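Putative phosphonate binding protein for ABC transporter (Prochlorococcus marinus str. MIT 9301, PDB 5LQ8) binds inorganic phosphite strongly, and methylphosphonate and phosphate very weakly, probably as the solute-binding protein of the ABC transporter PhnD1C1E1. Local coordinates at residues A[202-207]-A[258-263]. Numbering follows the deposited sequence.
Sequences EYVDYH and KQYKNI. With GB (methylphosphonic acid ester group), chain B.
His207 and Tyr260 stack face to face where the loop joining strands 194-199 and 207-210, a crossing between the two sheets of this periplasmic binding-protein fold, meets the start of helix 261-269. The ring centroids lie 4.0 Å apart with planes at 30°. From its base, His207 CB touches Tyr260 OH at 3.2 Å. His207 CG, set between the backbone N and the carbonyl carbon (chi1 58°), sits near the same hydroxyl. His207 ND1 lies 3.4 Å from Tyr260 CE1 and also donates, nearly in its ring plane, to Asp205 O at 3.1 Å (N-H...O angle 158°), which helps fix the rotation of the ring. His207 CE1 reaches over the Tyr260 face toward its rim; His207 NE2, at the tip, is 4.1 Å from Tyr260 CZ. With an alanine in place of His207, one face of Tyr260 would probably lose its stacking partner and Asp205 O this N-H. Val204, in the conformer given, comes in roughly at right angles to Tyr260: Val204 CG1 meets Ile263 CG1 at 3.6 Å, while CG2 touches Tyr260 CE1 and Gln259 OE1. Gln259 NE2 hydrogen-bonds Gln83 OE1. One water accepts from Val204 N and Asn262 ND2; another donates to Tyr206 O and hydrogen-bonds Tyr260 OH at 2.8 Å.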
loop_
_atom_site.group_PDB
_atom_site.type_symbol
_atom_site.label_atom_id
_atom_site.label_comp_id
_atom_site.label_asym_id
_atom_site.label_seq_id
_atom_site.Cartn_x
_atom_site.Cartn_y
_atom_site.Cartn_z
ATOM N N GLU A 202 -14.256 -5.420 -0.891
ATOM C CA GLU A 202 -13.340 -4.643 -1.774
ATOM C C GLU A 202 -13.369 -3.109 -1.588
ATOM O O GLU A 202 -14.377 -2.521 -1.229
ATOM C CB GLU A 202 -13.635 -4.927 -3.244
ATOM C CG GLU A 202 -13.514 -6.397 -3.642
ATOM C CD GLU A 202 -14.276 -6.783 -4.913
ATOM O OE1 GLU A 202 -14.951 -5.939 -5.544
ATOM O OE2 GLU A 202 -14.201 -7.968 -5.298
ATOM N N TYR A 203 -12.225 -2.484 -1.887
ATOM C CA TYR A 203 -12.073 -1.046 -1.899
ATOM C C TYR A 203 -10.910 -0.725 -2.871
ATOM O O TYR A 203 -10.289 -1.665 -3.393
ATOM C CB TYR A 203 -11.812 -0.550 -0.454
ATOM C CG TYR A 203 -10.685 -1.308 0.201
ATOM C CD1 TYR A 203 -9.379 -0.925 -0.008
ATOM C CD2 TYR A 203 -10.927 -2.399 1.015
ATOM C CE1 TYR A 203 -8.352 -1.631 0.534
ATOM C CE2 TYR A 203 -9.897 -3.148 1.581
ATOM C CZ TYR A 203 -8.582 -2.729 1.351
ATOM O OH TYR A 203 -7.519 -3.425 1.909
ATOM N N VAL A 204 -10.669 0.550 -3.158
ATOM C CA VAL A 204 -9.560 0.953 -4.051
ATOM C C VAL A 204 -8.297 1.161 -3.215
ATOM O O VAL A 204 -8.361 1.638 -2.063
ATOM C CB VAL A 204 -9.862 2.266 -4.819
ATOM C CG1 VAL A 204 -9.919 3.478 -3.916
ATOM C CG2 VAL A 204 -8.864 2.513 -5.936
ATOM N N ASP A 205 -7.146 0.900 -3.803
ATOM C CA ASP A 205 -5.895 1.107 -3.032
ATOM C C ASP A 205 -4.731 1.772 -3.784
ATOM O O ASP A 205 -4.704 3.021 -3.991
ATOM C CB ASP A 205 -5.505 -0.204 -2.321
ATOM C CG ASP A 205 -4.524 0.025 -1.147
ATOM O OD1 ASP A 205 -4.015 1.148 -1.023
ATOM O OD2 ASP A 205 -4.285 -0.911 -0.358
ATOM N N TYR A 206 -3.762 0.966 -4.199
ATOM C CA TYR A 206 -2.478 1.531 -4.649
ATOM C C TYR A 206 -2.606 2.340 -5.941
ATOM O O TYR A 206 -3.400 2.029 -6.817
ATOM C CB TYR A 206 -1.412 0.484 -4.842
ATOM C CG TYR A 206 -0.953 -0.213 -3.588
ATOM C CD1 TYR A 206 0.299 0.065 -3.060
ATOM C CD2 TYR A 206 -1.711 -1.215 -2.979
ATOM C CE1 TYR A 206 0.735 -0.595 -1.927
ATOM C CE2 TYR A 206 -1.267 -1.877 -1.846
ATOM C CZ TYR A 206 -0.034 -1.566 -1.331
ATOM O OH TYR A 206 0.442 -2.170 -0.194
ATOM N N HIS A 207 -1.787 3.375 -6.044
ATOM C CA HIS A 207 -1.642 4.140 -7.243
ATOM C C HIS A 207 -0.390 4.960 -7.295
ATOM O O HIS A 207 0.151 5.364 -6.264
ATOM C CB HIS A 207 -2.830 5.039 -7.506
ATOM C CG HIS A 207 -3.138 6.005 -6.421
ATOM N ND1 HIS A 207 -3.593 5.616 -5.178
ATOM C CD2 HIS A 207 -3.117 7.358 -6.414
ATOM C CE1 HIS A 207 -3.818 6.693 -4.442
ATOM N NE2 HIS A 207 -3.540 7.759 -5.165
ATOM N N LYS A 258 -11.021 10.708 -9.029
ATOM C CA LYS A 258 -12.415 10.492 -8.606
ATOM C C LYS A 258 -12.646 9.135 -7.937
ATOM O O LYS A 258 -13.502 9.015 -7.077
ATOM C CB LYS A 258 -13.363 10.662 -9.795
ATOM C CG LYS A 258 -13.804 12.101 -10.053
ATOM C CD LYS A 258 -14.507 12.266 -11.397
ATOM C CE LYS A 258 -15.938 11.747 -11.386
ATOM N NZ LYS A 258 -16.858 12.626 -10.613
ATOM N N GLN A 259 -11.818 8.160 -8.299
ATOM C CA GLN A 259 -11.882 6.785 -7.775
ATOM C C GLN A 259 -11.696 6.682 -6.236
ATOM O O GLN A 259 -12.139 5.706 -5.616
ATOM C CB GLN A 259 -10.765 5.924 -8.407
ATOM C CG GLN A 259 -11.134 4.483 -8.698
ATOM C CD GLN A 259 -10.029 3.697 -9.409
ATOM O OE1 GLN A 259 -9.623 2.641 -8.956
ATOM N NE2 GLN A 259 -9.533 4.222 -10.503
ATOM N N TYR A 260 -11.043 7.687 -5.653
ATOM C CA TYR A 260 -10.613 7.650 -4.245
ATOM C C TYR A 260 -11.557 8.374 -3.304
ATOM O O TYR A 260 -11.257 8.576 -2.148
ATOM C CB TYR A 260 -9.139 8.139 -4.132
ATOM C CG TYR A 260 -8.235 7.275 -5.004
ATOM C CD1 TYR A 260 -7.699 6.049 -4.556
ATOM C CD2 TYR A 260 -7.995 7.658 -6.305
ATOM C CE1 TYR A 260 -6.927 5.247 -5.436
ATOM C CE2 TYR A 260 -7.257 6.894 -7.171
ATOM C CZ TYR A 260 -6.722 5.707 -6.753
ATOM O OH TYR A 260 -6.023 5.021 -7.713
ATOM N N LYS A 261 -12.736 8.761 -3.802
ATOM C CA LYS A 261 -13.719 9.516 -2.988
ATOM C C LYS A 261 -14.122 8.763 -1.716
ATOM O O LYS A 261 -14.204 9.333 -0.640
ATOM C CB LYS A 261 -14.985 9.766 -3.840
ATOM C CG LYS A 261 -16.125 10.532 -3.183
ATOM C CD LYS A 261 -17.367 10.442 -4.107
ATOM C CE LYS A 261 -18.608 11.139 -3.555
ATOM N NZ LYS A 261 -19.310 10.354 -2.520
ATOM N N ASN A 262 -14.351 7.453 -1.849
ATOM C CA ASN A 262 -14.730 6.599 -0.692
ATOM C C ASN A 262 -13.599 6.486 0.345
ATOM O O ASN A 262 -13.827 6.590 1.524
ATOM C CB ASN A 262 -15.128 5.211 -1.199
ATOM C CG ASN A 262 -15.551 4.291 -0.119
ATOM O OD1 ASN A 262 -16.586 4.489 0.552
ATOM N ND2 ASN A 262 -14.741 3.267 0.097
ATOM N N ILE A 263 -12.372 6.341 -0.132
ATOM C CA ILE A 263 -11.232 6.334 0.786
ATOM C C ILE A 263 -11.125 7.674 1.521
ATOM O O ILE A 263 -10.931 7.679 2.738
ATOM C CB ILE A 263 -9.918 5.985 0.038
ATOM C CG1 ILE A 263 -9.956 4.555 -0.513
ATOM C CG2 ILE A 263 -8.690 6.198 0.939
ATOM C CD1 ILE A 263 -10.215 3.440 0.434
HETATM P P1 GB B . -1.667 0.526 1.869
HETATM O O1 GB B . -2.163 1.948 2.119
HETATM O O2 GB B . -2.841 -0.451 1.637
HETATM C C1 GB B . -0.830 0.662 0.378
HETATM O O3 GB B . -0.713 0.053 2.968
HETATM O O HOH W 1 -12.892 2.471 -2.095
HETATM O O HOH W 2 -5.970 2.334 -6.977
#